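Local coordinates for ATP-dependent RNA helicase HrpB (Escherichia coli, PDB 6EUD), which hydrolyses ATP to ADP and phosphate as a bacterial DExH-box RNA helicase that binds single-stranded RNA, at residues L289-A294 with L336-K341; A274-E279 with T321-R326; T711-S716 with Q735-E740; P728-R733 with V751-E756. One frame throughout, in Å; residues are numbered along the deposited sequence.

Contact 1: residues L289-A294 with L336-K341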
loop_
_atom_site.group_PDB
_atom_site.type_symbol
_atom_site.label_atom_id
_atom_site.label_comp_id
_atom_site.label_asym_id
_atom_site.label_seq_id
_atom_site.Cartn_x
_atom_site.Cartn_y
_atom_site.Cartn_z
ATOM N N LEU A 289 30.130 21.285 -6.723
ATOM C CA LEU A 289 29.099 21.848 -5.840
ATOM C C LEU A 289 27.750 21.165 -6.080
ATOM O O LEU A 289 27.310 21.037 -7.220
ATOM C CB LEU A 289 28.943 23.351 -6.070
ATOM C CG LEU A 289 30.232 24.184 -6.013
ATOM C CD1 LEU A 289 29.934 25.638 -6.321
ATOM C CD2 LEU A 289 30.906 24.038 -4.661
ATOM N N VAL A 290 27.093 20.731 -5.010
ATOM C CA VAL A 290 25.734 20.245 -5.108
ATOM C C VAL A 290 24.777 21.097 -4.240
ATOM O O VAL A 290 25.099 21.522 -3.118
ATOM C CB VAL A 290 25.665 18.749 -4.714
ATOM C CG1 VAL A 290 24.253 18.323 -4.333
ATOM C CG2 VAL A 290 26.230 17.864 -5.850
ATOM N N VAL A 291 23.601 21.375 -4.785
ATOM C CA VAL A 291 22.536 21.928 -3.979
ATOM C C VAL A 291 21.382 20.958 -4.051
ATOM O O VAL A 291 20.864 20.656 -5.118
ATOM C CB VAL A 291 22.098 23.353 -4.429
ATOM C CG1 VAL A 291 20.917 23.834 -3.582
ATOM C CG2 VAL A 291 23.278 24.338 -4.332
ATOM N N ASP A 292 20.994 20.470 -2.883
ATOM C CA ASP A 292 20.003 19.422 -2.745
ATOM C C ASP A 292 18.760 19.952 -2.008
ATOM O O ASP A 292 18.816 20.272 -0.793
ATOM C CB ASP A 292 20.623 18.221 -2.007
ATOM C CG ASP A 292 19.593 17.168 -1.628
ATOM O OD1 ASP A 292 18.602 16.990 -2.375
ATOM O OD2 ASP A 292 19.774 16.521 -0.577
ATOM N N CYS A 293 17.649 20.065 -2.735
ATOM C CA CYS A 293 16.407 20.564 -2.133
ATOM C C CYS A 293 15.848 19.566 -1.107
ATOM O O CYS A 293 14.964 19.905 -0.334
ATOM C CB CYS A 293 15.343 20.859 -3.212
ATOM S SG CYS A 293 14.529 19.422 -3.941
ATOM N N ALA A 294 16.365 18.337 -1.142
ATOM C CA ALA A 294 15.984 17.228 -0.249
ATOM C C ALA A 294 14.524 16.806 -0.357
ATOM O O ALA A 294 13.983 16.234 0.589
ATOM C CB ALA A 294 16.313 17.569 1.203
ATOM N N LEU A 336 25.208 21.421 -0.322
ATOM C CA LEU A 336 24.287 22.199 0.497
ATOM C C LEU A 336 22.862 21.597 0.467
ATOM O O LEU A 336 22.213 21.536 -0.595
ATOM C CB LEU A 336 24.264 23.664 0.020
ATOM C CG LEU A 336 23.236 24.585 0.695
ATOM C CD1 LEU A 336 23.491 24.714 2.214
ATOM C CD2 LEU A 336 23.203 25.967 0.047
ATOM N N HIS A 337 22.383 21.141 1.619
ATOM C CA HIS A 337 21.049 20.566 1.698
ATOM C C HIS A 337 20.049 21.598 2.213
ATOM O O HIS A 337 20.237 22.169 3.277
ATOM C CB HIS A 337 21.076 19.308 2.574
ATOM C CG HIS A 337 22.079 18.278 2.109
ATOM N ND1 HIS A 337 21.789 17.323 1.149
ATOM C CD2 HIS A 337 23.377 18.078 2.447
ATOM C CE1 HIS A 337 22.852 16.572 0.931
ATOM N NE2 HIS A 337 23.831 17.008 1.709
ATOM N N LEU A 338 18.981 21.830 1.457
ATOM C CA LEU A 338 18.007 22.871 1.791
ATOM C C LEU A 338 16.967 22.474 2.857
ATOM O O LEU A 338 15.753 22.714 2.702
ATOM C CB LEU A 338 17.292 23.311 0.524
ATOM C CG LEU A 338 18.274 23.859 -0.506
ATOM C CD1 LEU A 338 17.506 24.445 -1.699
ATOM C CD2 LEU A 338 19.208 24.874 0.132
ATOM N N ILE A 339 17.462 21.863 3.931
ATOM C CA ILE A 339 16.697 21.624 5.139
ATOM C C ILE A 339 17.605 21.858 6.334
ATOM O O ILE A 339 18.825 21.873 6.195
ATOM C CB ILE A 339 16.127 20.198 5.203
ATOM C CG1 ILE A 339 17.269 19.169 5.178
ATOM C CG2 ILE A 339 15.142 19.959 4.061
ATOM C CD1 ILE A 339 16.779 17.753 5.203
ATOM N N ALA A 340 17.016 22.043 7.507
ATOM C CA ALA A 340 17.807 22.140 8.728
ATOM C C ALA A 340 18.542 20.831 8.981
ATOM O O ALA A 340 18.035 19.761 8.617
ATOM C CB ALA A 340 16.923 22.473 9.896
ATOM N N LYS A 341 19.717 20.901 9.605
ATOM C CA LYS A 341 20.502 19.690 9.882
ATOM C C LYS A 341 19.746 18.661 10.749
ATOM O O LYS A 341 19.771 17.453 10.467
ATOM C CB LYS A 341 21.822 20.046 10.554
ATOM C CG LYS A 341 22.703 18.836 10.761
ATOM C CD LYS A 341 24.006 19.247 11.398
ATOM C CE LYS A 341 24.984 18.092 11.485
ATOM N NZ LYS A 341 26.300 18.595 11.980
HETATM O O HOH W 1 14.005 22.109 0.682
#

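Contact 2: residues A274-E279 with T321-R326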
loop_
_atom_site.group_PDB
_atom_site.type_symbol
_atom_site.label_atom_id
_atom_site.label_comp_id
_atom_site.label_asym_id
_atom_site.label_seq_id
_atom_site.Cartn_x
_atom_site.Cartn_y
_atom_site.Cartn_z
ATOM N N ALA A 274 18.483 19.327 -12.210
ATOM C CA ALA A 274 18.111 17.961 -12.547
ATOM C C ALA A 274 17.156 17.367 -11.531
ATOM O O ALA A 274 17.048 17.861 -10.398
ATOM C CB ALA A 274 19.367 17.086 -12.666
ATOM N N THR A 275 16.464 16.309 -11.950
ATOM C CA THR A 275 15.717 15.439 -11.045
ATOM C C THR A 275 16.655 14.360 -10.524
ATOM O O THR A 275 17.812 14.302 -10.951
ATOM C CB THR A 275 14.545 14.777 -11.750
ATOM O OG1 THR A 275 15.062 13.965 -12.810
ATOM C CG2 THR A 275 13.614 15.823 -12.331
ATOM N N ASN A 276 16.167 13.467 -9.658
ATOM C CA ASN A 276 17.066 12.467 -9.063
ATOM C C ASN A 276 17.595 11.402 -10.036
ATOM O O ASN A 276 18.283 10.471 -9.628
ATOM C CB ASN A 276 16.409 11.786 -7.855
ATOM C CG ASN A 276 15.097 11.129 -8.183
ATOM O OD1 ASN A 276 14.676 11.062 -9.344
ATOM N ND2 ASN A 276 14.425 10.643 -7.145
ATOM N N ILE A 277 17.323 11.557 -11.323
ATOM C CA ILE A 277 17.996 10.719 -12.306
ATOM C C ILE A 277 19.503 11.008 -12.298
ATOM O O ILE A 277 20.301 10.195 -12.764
ATOM C CB ILE A 277 17.445 10.936 -13.716
ATOM C CG1 ILE A 277 17.954 12.257 -14.290
ATOM C CG2 ILE A 277 15.926 10.918 -13.681
ATOM C CD1 ILE A 277 17.778 12.369 -15.777
ATOM N N ALA A 278 19.892 12.164 -11.763
ATOM C CA ALA A 278 21.305 12.510 -11.680
ATOM C C ALA A 278 21.941 11.929 -10.413
ATOM O O ALA A 278 23.154 12.004 -10.219
ATOM C CB ALA A 278 21.485 14.018 -11.731
ATOM N N GLU A 279 21.113 11.331 -9.565
ATOM C CA GLU A 279 21.564 10.839 -8.272
ATOM C C GLU A 279 22.468 9.611 -8.394
ATOM O O GLU A 279 23.453 9.489 -7.666
ATOM C CB GLU A 279 20.358 10.524 -7.380
ATOM C CG GLU A 279 20.704 10.236 -5.922
ATOM C CD GLU A 279 19.489 9.838 -5.090
ATOM O OE1 GLU A 279 18.538 10.652 -4.977
ATOM O OE2 GLU A 279 19.496 8.706 -4.549
ATOM N N THR A 321 22.933 11.529 1.001
ATOM C CA THR A 321 24.357 11.213 0.977
ATOM C C THR A 321 24.808 10.851 -0.440
ATOM O O THR A 321 25.874 11.272 -0.888
ATOM C CB THR A 321 24.683 10.074 1.959
ATOM O OG1 THR A 321 24.485 10.557 3.294
ATOM C CG2 THR A 321 26.108 9.630 1.819
ATOM N N GLN A 322 23.988 10.095 -1.158
ATOM C CA GLN A 322 24.313 9.781 -2.545
ATOM C C GLN A 322 24.365 11.080 -3.378
ATOM O O GLN A 322 25.261 11.256 -4.203
ATOM C CB GLN A 322 23.313 8.790 -3.119
ATOM C CG GLN A 322 23.545 8.408 -4.557
ATOM C CD GLN A 322 24.754 7.507 -4.765
ATOM O OE1 GLN A 322 25.174 6.789 -3.852
ATOM N NE2 GLN A 322 25.313 7.531 -5.978
ATOM N N ARG A 323 23.439 12.002 -3.116
ATOM C CA ARG A 323 23.408 13.287 -3.809
ATOM C C ARG A 323 24.630 14.136 -3.493
ATOM O O ARG A 323 25.182 14.781 -4.372
ATOM C CB ARG A 323 22.154 14.070 -3.440
ATOM C CG ARG A 323 20.925 13.544 -4.080
ATOM C CD ARG A 323 19.662 14.249 -3.598
ATOM N NE ARG A 323 18.509 13.612 -4.227
ATOM C CZ ARG A 323 17.293 14.134 -4.291
ATOM N NH1 ARG A 323 17.044 15.322 -3.763
ATOM N NH2 ARG A 323 16.325 13.464 -4.899
ATOM N N ALA A 324 25.038 14.150 -2.229
ATOM C CA ALA A 324 26.229 14.875 -1.815
ATOM C C ALA A 324 27.475 14.335 -2.530
ATOM O O ALA A 324 28.344 15.099 -2.944
ATOM C CB ALA A 324 26.396 14.784 -0.307
ATOM N N GLY A 325 27.543 13.019 -2.703
ATOM C CA GLY A 325 28.701 12.389 -3.317
ATOM C C GLY A 325 28.846 12.724 -4.783
ATOM O O GLY A 325 29.903 12.490 -5.372
ATOM N N ARG A 326 27.788 13.262 -5.385
ATOM C CA ARG A 326 27.869 13.753 -6.759
ATOM C C ARG A 326 28.733 15.033 -6.852
ATOM O O ARG A 326 29.133 15.444 -7.949
ATOM C CB ARG A 326 26.460 13.988 -7.347
ATOM C CG ARG A 326 25.701 12.687 -7.657
ATOM C CD ARG A 326 26.677 11.551 -7.823
ATOM N NE ARG A 326 26.275 10.536 -8.783
ATOM C CZ ARG A 326 26.974 9.425 -8.983
ATOM N NH1 ARG A 326 28.080 9.224 -8.277
ATOM N NH2 ARG A 326 26.576 8.522 -9.874
#

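Contact 3: residues T711-S716 with Q735-E740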
loop_
_atom_site.group_PDB
_atom_site.type_symbol
_atom_site.label_atom_id
_atom_site.label_comp_id
_atom_site.label_asym_id
_atom_site.label_seq_id
_atom_site.Cartn_x
_atom_site.Cartn_y
_atom_site.Cartn_z
ATOM N N THR A 711 -19.045 -17.632 45.138
ATOM C CA THR A 711 -19.517 -18.192 46.415
ATOM C C THR A 711 -18.472 -17.976 47.511
ATOM O O THR A 711 -17.366 -18.512 47.438
ATOM C CB THR A 711 -19.820 -19.703 46.335
ATOM O OG1 THR A 711 -20.708 -19.966 45.248
ATOM C CG2 THR A 711 -20.447 -20.196 47.650
ATOM N N VAL A 712 -18.822 -17.180 48.516
ATOM C CA VAL A 712 -17.913 -16.870 49.624
ATOM C C VAL A 712 -17.954 -17.983 50.702
ATOM O O VAL A 712 -18.768 -18.904 50.610
ATOM C CB VAL A 712 -18.265 -15.488 50.234
ATOM C CG1 VAL A 712 -17.899 -14.380 49.268
ATOM C CG2 VAL A 712 -19.732 -15.428 50.585
ATOM N N PRO A 713 -17.058 -17.920 51.707
ATOM C CA PRO A 713 -17.042 -19.000 52.710
ATOM C C PRO A 713 -18.372 -19.316 53.407
ATOM O O PRO A 713 -18.573 -20.476 53.770
ATOM C CB PRO A 713 -16.016 -18.499 53.717
ATOM C CG PRO A 713 -15.012 -17.774 52.843
ATOM C CD PRO A 713 -15.839 -17.089 51.783
ATOM N N THR A 714 -19.257 -18.338 53.586
ATOM C CA THR A 714 -20.530 -18.597 54.239
ATOM C C THR A 714 -21.484 -19.369 53.346
ATOM O O THR A 714 -22.486 -19.893 53.819
ATOM C CB THR A 714 -21.225 -17.290 54.674
ATOM O OG1 THR A 714 -21.419 -16.433 53.536
ATOM C CG2 THR A 714 -20.386 -16.570 55.710
ATOM N N GLY A 715 -21.192 -19.436 52.048
ATOM C CA GLY A 715 -22.108 -20.071 51.117
ATOM C C GLY A 715 -22.933 -19.054 50.337
ATOM O O GLY A 715 -23.614 -19.410 49.363
ATOM N N SER A 716 -22.875 -17.790 50.758
ATOM C CA SER A 716 -23.544 -16.720 50.022
ATOM C C SER A 716 -22.988 -16.602 48.600
ATOM O O SER A 716 -21.799 -16.829 48.356
ATOM C CB SER A 716 -23.395 -15.378 50.746
ATOM O OG SER A 716 -24.146 -15.339 51.950
ATOM N N GLN A 735 -17.412 -9.895 57.379
ATOM C CA GLN A 735 -17.714 -11.042 58.240
ATOM C C GLN A 735 -17.860 -12.351 57.429
ATOM O O GLN A 735 -17.562 -13.441 57.933
ATOM C CB GLN A 735 -18.988 -10.758 59.063
ATOM C CG GLN A 735 -20.257 -10.686 58.226
ATOM C CD GLN A 735 -21.206 -9.574 58.635
ATOM O OE1 GLN A 735 -20.819 -8.625 59.306
ATOM N NE2 GLN A 735 -22.455 -9.680 58.206
ATOM N N GLU A 736 -18.291 -12.231 56.173
ATOM C CA GLU A 736 -18.534 -13.397 55.336
ATOM C C GLU A 736 -17.243 -13.989 54.768
ATOM O O GLU A 736 -17.226 -15.115 54.291
ATOM C CB GLU A 736 -19.488 -13.045 54.193
ATOM C CG GLU A 736 -20.914 -12.718 54.638
ATOM C CD GLU A 736 -21.965 -13.124 53.604
ATOM O OE1 GLU A 736 -22.254 -12.343 52.661
ATOM O OE2 GLU A 736 -22.501 -14.244 53.734
ATOM N N MET A 737 -16.156 -13.227 54.812
ATOM C CA MET A 737 -14.884 -13.703 54.275
ATOM C C MET A 737 -14.028 -14.423 55.324
ATOM O O MET A 737 -12.885 -14.802 55.050
ATOM C CB MET A 737 -14.102 -12.536 53.686
ATOM C CG MET A 737 -14.779 -11.891 52.496
ATOM S SD MET A 737 -15.115 -13.092 51.213
ATOM C CE MET A 737 -13.448 -13.738 50.895
ATOM N N PHE A 738 -14.565 -14.607 56.525
ATOM C CA PHE A 738 -13.823 -15.318 57.562
ATOM C C PHE A 738 -13.553 -16.770 57.184
ATOM O O PHE A 738 -14.452 -17.489 56.736
ATOM C CB PHE A 738 -14.578 -15.278 58.888
ATOM C CG PHE A 738 -14.628 -13.925 59.511
ATOM C CD1 PHE A 738 -13.737 -12.941 59.124
ATOM C CD2 PHE A 738 -15.566 -13.634 60.482
ATOM C CE1 PHE A 738 -13.782 -11.684 59.699
ATOM C CE2 PHE A 738 -15.614 -12.385 61.054
ATOM C CZ PHE A 738 -14.721 -11.407 60.665
ATOM N N GLY A 739 -12.319 -17.210 57.389
ATOM C CA GLY A 739 -11.954 -18.579 57.073
ATOM C C GLY A 739 -11.176 -18.685 55.774
ATOM O O GLY A 739 -10.558 -19.717 55.488
ATOM N N GLU A 740 -11.210 -17.609 54.989
ATOM C CA GLU A 740 -10.481 -17.538 53.732
ATOM C C GLU A 740 -9.126 -16.856 53.940
ATOM O O GLU A 740 -9.053 -15.691 54.328
ATOM C CB GLU A 740 -11.313 -16.801 52.672
ATOM C CG GLU A 740 -10.634 -16.684 51.325
ATOM C CD GLU A 740 -10.244 -18.036 50.750
ATOM O OE1 GLU A 740 -9.141 -18.532 51.078
ATOM O OE2 GLU A 740 -11.029 -18.594 49.954
#

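Contact 4: residues P728-R733 with V751-E756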
loop_
_atom_site.group_PDB
_atom_site.type_symbol
_atom_site.label_atom_id
_atom_site.label_comp_id
_atom_site.label_asym_id
_atom_site.label_seq_id
_atom_site.Cartn_x
_atom_site.Cartn_y
_atom_site.Cartn_z
ATOM N N PRO A 728 -12.063 -6.774 38.228
ATOM C CA PRO A 728 -13.366 -7.275 38.676
ATOM C C PRO A 728 -13.523 -7.082 40.186
ATOM O O PRO A 728 -12.586 -7.365 40.958
ATOM C CB PRO A 728 -13.329 -8.754 38.289
ATOM C CG PRO A 728 -11.856 -9.088 38.245
ATOM C CD PRO A 728 -11.156 -7.853 37.800
ATOM N N ALA A 729 -14.682 -6.581 40.603
ATOM C CA ALA A 729 -14.856 -6.226 42.005
ATOM C C ALA A 729 -15.909 -7.088 42.691
ATOM O O ALA A 729 -16.847 -7.591 42.074
ATOM C CB ALA A 729 -15.206 -4.757 42.137
ATOM N N LEU A 730 -15.754 -7.246 43.987
ATOM C CA LEU A 730 -16.698 -8.031 44.753
ATOM C C LEU A 730 -17.050 -7.313 46.050
ATOM O O LEU A 730 -16.220 -7.229 46.962
ATOM C CB LEU A 730 -16.108 -9.406 45.052
ATOM C CG LEU A 730 -17.056 -10.401 45.701
ATOM C CD1 LEU A 730 -17.692 -11.297 44.648
ATOM C CD2 LEU A 730 -16.300 -11.190 46.718
ATOM N N ALA A 731 -18.274 -6.795 46.130
ATOM C CA ALA A 731 -18.739 -6.096 47.321
ATOM C C ALA A 731 -19.324 -7.099 48.292
ATOM O O ALA A 731 -20.349 -7.718 48.008
ATOM C CB ALA A 731 -19.749 -5.043 46.957
ATOM N N VAL A 732 -18.666 -7.274 49.433
ATOM C CA VAL A 732 -19.044 -8.337 50.367
ATOM C C VAL A 732 -18.819 -7.915 51.812
ATOM O O VAL A 732 -17.821 -7.269 52.124
ATOM C CB VAL A 732 -18.243 -9.648 50.096
ATOM C CG1 VAL A 732 -16.744 -9.395 50.204
ATOM C CG2 VAL A 732 -18.654 -10.748 51.048
ATOM N N ARG A 733 -19.739 -8.273 52.699
ATOM C CA ARG A 733 -19.523 -8.010 54.119
ATOM C C ARG A 733 -18.288 -8.774 54.595
ATOM O O ARG A 733 -18.136 -9.966 54.338
ATOM C CB ARG A 733 -20.751 -8.394 54.940
ATOM C CG ARG A 733 -21.987 -7.574 54.616
ATOM C CD ARG A 733 -23.207 -8.101 55.355
ATOM N NE ARG A 733 -23.498 -9.475 54.967
ATOM C CZ ARG A 733 -24.408 -10.245 55.550
ATOM N NH1 ARG A 733 -25.135 -9.776 56.558
ATOM N NH2 ARG A 733 -24.595 -11.482 55.117
ATOM N N VAL A 751 -6.451 -13.613 38.015
ATOM C CA VAL A 751 -6.928 -12.289 38.357
ATOM C C VAL A 751 -7.587 -12.267 39.722
ATOM O O VAL A 751 -8.679 -12.799 39.903
ATOM C CB VAL A 751 -7.939 -11.773 37.305
ATOM C CG1 VAL A 751 -8.466 -10.382 37.700
ATOM C CG2 VAL A 751 -7.302 -11.746 35.916
ATOM N N PRO A 752 -6.942 -11.615 40.688
ATOM C CA PRO A 752 -7.578 -11.531 42.009
ATOM C C PRO A 752 -8.761 -10.567 41.977
ATOM O O PRO A 752 -8.716 -9.553 41.275
ATOM C CB PRO A 752 -6.448 -11.030 42.917
ATOM C CG PRO A 752 -5.524 -10.256 41.971
ATOM C CD PRO A 752 -5.670 -10.872 40.605
ATOM N N LEU A 753 -9.825 -10.906 42.697
ATOM C CA LEU A 753 -10.966 -10.009 42.836
ATOM C C LEU A 753 -10.636 -8.840 43.754
ATOM O O LEU A 753 -10.024 -9.009 44.803
ATOM C CB LEU A 753 -12.187 -10.768 43.368
ATOM C CG LEU A 753 -12.719 -11.806 42.385
ATOM C CD1 LEU A 753 -13.833 -12.558 43.017
ATOM C CD2 LEU A 753 -13.209 -11.131 41.110
ATOM N N VAL A 754 -11.025 -7.642 43.360
ATOM C CA VAL A 754 -10.890 -6.532 44.280
ATOM C C VAL A 754 -12.057 -6.652 45.247
ATOM O O VAL A 754 -13.210 -6.597 44.828
ATOM C CB VAL A 754 -10.889 -5.148 43.576
ATOM C CG1 VAL A 754 -10.954 -4.034 44.603
ATOM C CG2 VAL A 754 -9.655 -4.986 42.687
ATOM N N LEU A 755 -11.743 -6.853 46.526
ATOM C CA LEU A 755 -12.755 -7.037 47.561
ATOM C C LEU A 755 -13.149 -5.702 48.152
ATOM O O LEU A 755 -12.319 -4.964 48.688
ATOM C CB LEU A 755 -12.251 -7.948 48.682
ATOM C CG LEU A 755 -11.760 -9.350 48.336
ATOM C CD1 LEU A 755 -11.412 -10.113 49.619
ATOM C CD2 LEU A 755 -12.841 -10.062 47.543
ATOM N N GLU A 756 -14.424 -5.383 48.050
ATOM C CA GLU A 756 -14.926 -4.217 48.740
ATOM C C GLU A 756 -15.559 -4.687 50.039
ATOM O O GLU A 756 -16.725 -5.066 50.095
ATOM C CB GLU A 756 -15.879 -3.456 47.835
ATOM C CG GLU A 756 -15.139 -2.899 46.592
ATOM C CD GLU A 756 -16.077 -2.431 45.475
ATOM O OE1 GLU A 756 -17.097 -3.103 45.206
ATOM O OE2 GLU A 756 -15.807 -1.372 44.871
#

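Contact 1: residues L289-A294 with L336-K341
D292 and H337 sit opposite each other on strands 287-302 and 333-337, neighbouring parallel strands in the sheet of the second RecA-like helicase domain. The CB of D292 lies 3.5 Å from H337 ND1 and a little farther from L336 O. Because CG swings anti to the backbone N (chi1 171°), the carboxylate reaches across to the edge of the imidazole. H337 ND1 donates to D292 OD2 at 2.8 Å, on the anti lone pair; the oxygen lies in the ring plane, although carboxylate and ring stand 85° apart. D292 OD1 turns back on its own chain, where A294 N meets it from above the carboxylate plane at 2.9 Å and closes an Asx turn. The same oxygen takes a salt bridge from R323. Replacing D292 with an alanine would probably leave H337 ND1 without its acceptor and take from R323 one of its two carboxylate partners. Regular strand bonding accompanies the pair: L336 N to V290 O, D292 N to L336 O, L338 N to D292 O. On the other face V291 CG1 touches L338 CD1 at 3.9 Å, where helix 199-213 packs on both. Farther on, one water bridges C293 O and L338 O. With R188 NE bonded to H337 NE2, the histidine is probably neutral with its proton on ND1, while the buried aspartate, met by three donors, is likely to stay ionised.

Contact 2: residues A274-E279 with T321-R326
R323 NE reaches E279 OE1 in a salt bridge 3.1 Å long and fairly straight at 161°. It ties together two signature helicase elements: the loop after strand 269-274, with the ATNIAETS sequence of motif V, and the end of helix 317-325, where the QRAGRAGR sequence of motif VI starts. E279 gets there by an extended chain whose CG lies anti to the backbone N (chi1 -170°). The two planes are steeply tilted against each other, and R323 NE meets OE1 from above the carboxylate plane, with OE1 close to the guanidinium plane. On the way E279 CG rubs against Q322 CG at 3.6 Å. R323 NH2 lies 3.4 Å from N276 CB, and NH1 goes to D292. Q322 folds back at chi2 (72°), and its NE2 donates to E279 O at 3.2 Å with that oxygen in the amide plane. Shortening E279 to an alanine would probably leave R323 NE without its carboxylate and open a gap beside Q322 CG. The R326 side chain lies about 4 Å from that of T32, in the predicted ATP site, consistent with the role of motif VI arginines at the nucleotide in related helicases. Across this contact A278 O comes up to the edge of the R326 guanidinium, and Q322 NE2 sits 3.9 Å above the plane of that group, over its centre.

Contact 3: residues T711-S716 with Q735-E740
The turn of the hairpin between strands 709-711 and 717-721 packs here on the loop that follows strand 729-733 in the C-terminal region. V712 to G715 form a type I turn, and the side chains of V712, P713 and T714 point to the loop. One carboxylate oxygen does the polar work: S716 OG donates to E736 OE2 at 2.7 Å on the syn lone pair. T714 OG1 also donates to E736 OE2, but the modelled 2.4 Å is too short to trust as an exact length. With OG1 between the backbone N and the carbonyl carbon (chi1 57°), T714 turns its hydroxyl to the carboxylate while CG2 rests 3.7 Å from E736 CA. Next to this, P713 packs against two carbonyls and a side chain: CD lies 3.5 Å from E736 O, CB is equally near F738 O, and CG meets E740 CB at 3.8 Å. M737, bent at chi2 and chi3, brings SD to V712 CG1 at 3.6 Å. The loop makes its own type II turn from M737 to E740, with G739 at a positive phi. Across the hairpin, G715 N bonds V712 O and V712 N bonds S716 O, while G715 has a positive phi: a type I turn with a G1 bulge.

Contact 4: residues P728-R733 with V751-E756
P728 fits its ring into the notch between V751 and L753: CG sits 3.7 Å from V751 CG1, while CB is as close to L753 CD2, the P728 ring and the L753 side chain crossing at about a right angle. W646 of helix 631-646 packs on both P728 and V751. From there the chains run on as parallel strands, the axes of 729-733 and 754-756 standing 30° apart. L730 and L755 lie side by side, pointing the same way; different first torsions, near 180° for L730 and near -60° for L755, bring their CD2 methyls together at 3.7 Å. I720 packs on L730, L753 and P728. On the opposite face A729 and A731 offer only methyls beside V754 and E756, and the extended E756 side chain runs over that low ground, with OE1 3.7 Å from A731 CB and 4.0 Å from A729 CB. R721, on the neighbouring strand 717-721, takes E756 OE1 in a salt bridge. Four backbone bonds zip the strands together: V754 N to P728 O, L730 N to V754 O, E756 N to L730 O and V732 N to E756 O, between 2.8 and 3.0 Å. The pairing is therefore two-sided in its chemistry: leucines, with P728 nearby, make an apolar face, whereas on the face of A729, A731 and V754 a partly exposed glutamate looks beyond these two strands, to R721, for its counter-charge.

How the contacts relate
Contacts 1 and 2 belong to the second RecA-like domain, contacts 3 and 4 to the C-terminal region, with contact 1 about 63 Å from contact 4 between centres. Contacts 1 and 4 are parallel strand pairs, yet contact 1 is wholly buried and holds charged groups inside, whereas contact 4 is partly buried and its ion pair is carried by a partly exposed glutamate. Contacts 2 and 3 join loops or a helix end through side chains; contact 3 is buried although it lies in loops, while contact 2, near the predicted ATP site, is partly buried and rich in arginine. R323 links contacts 1 and 2 through D292, and V732 joins contacts 3 and 4 by packing on M737 and V712.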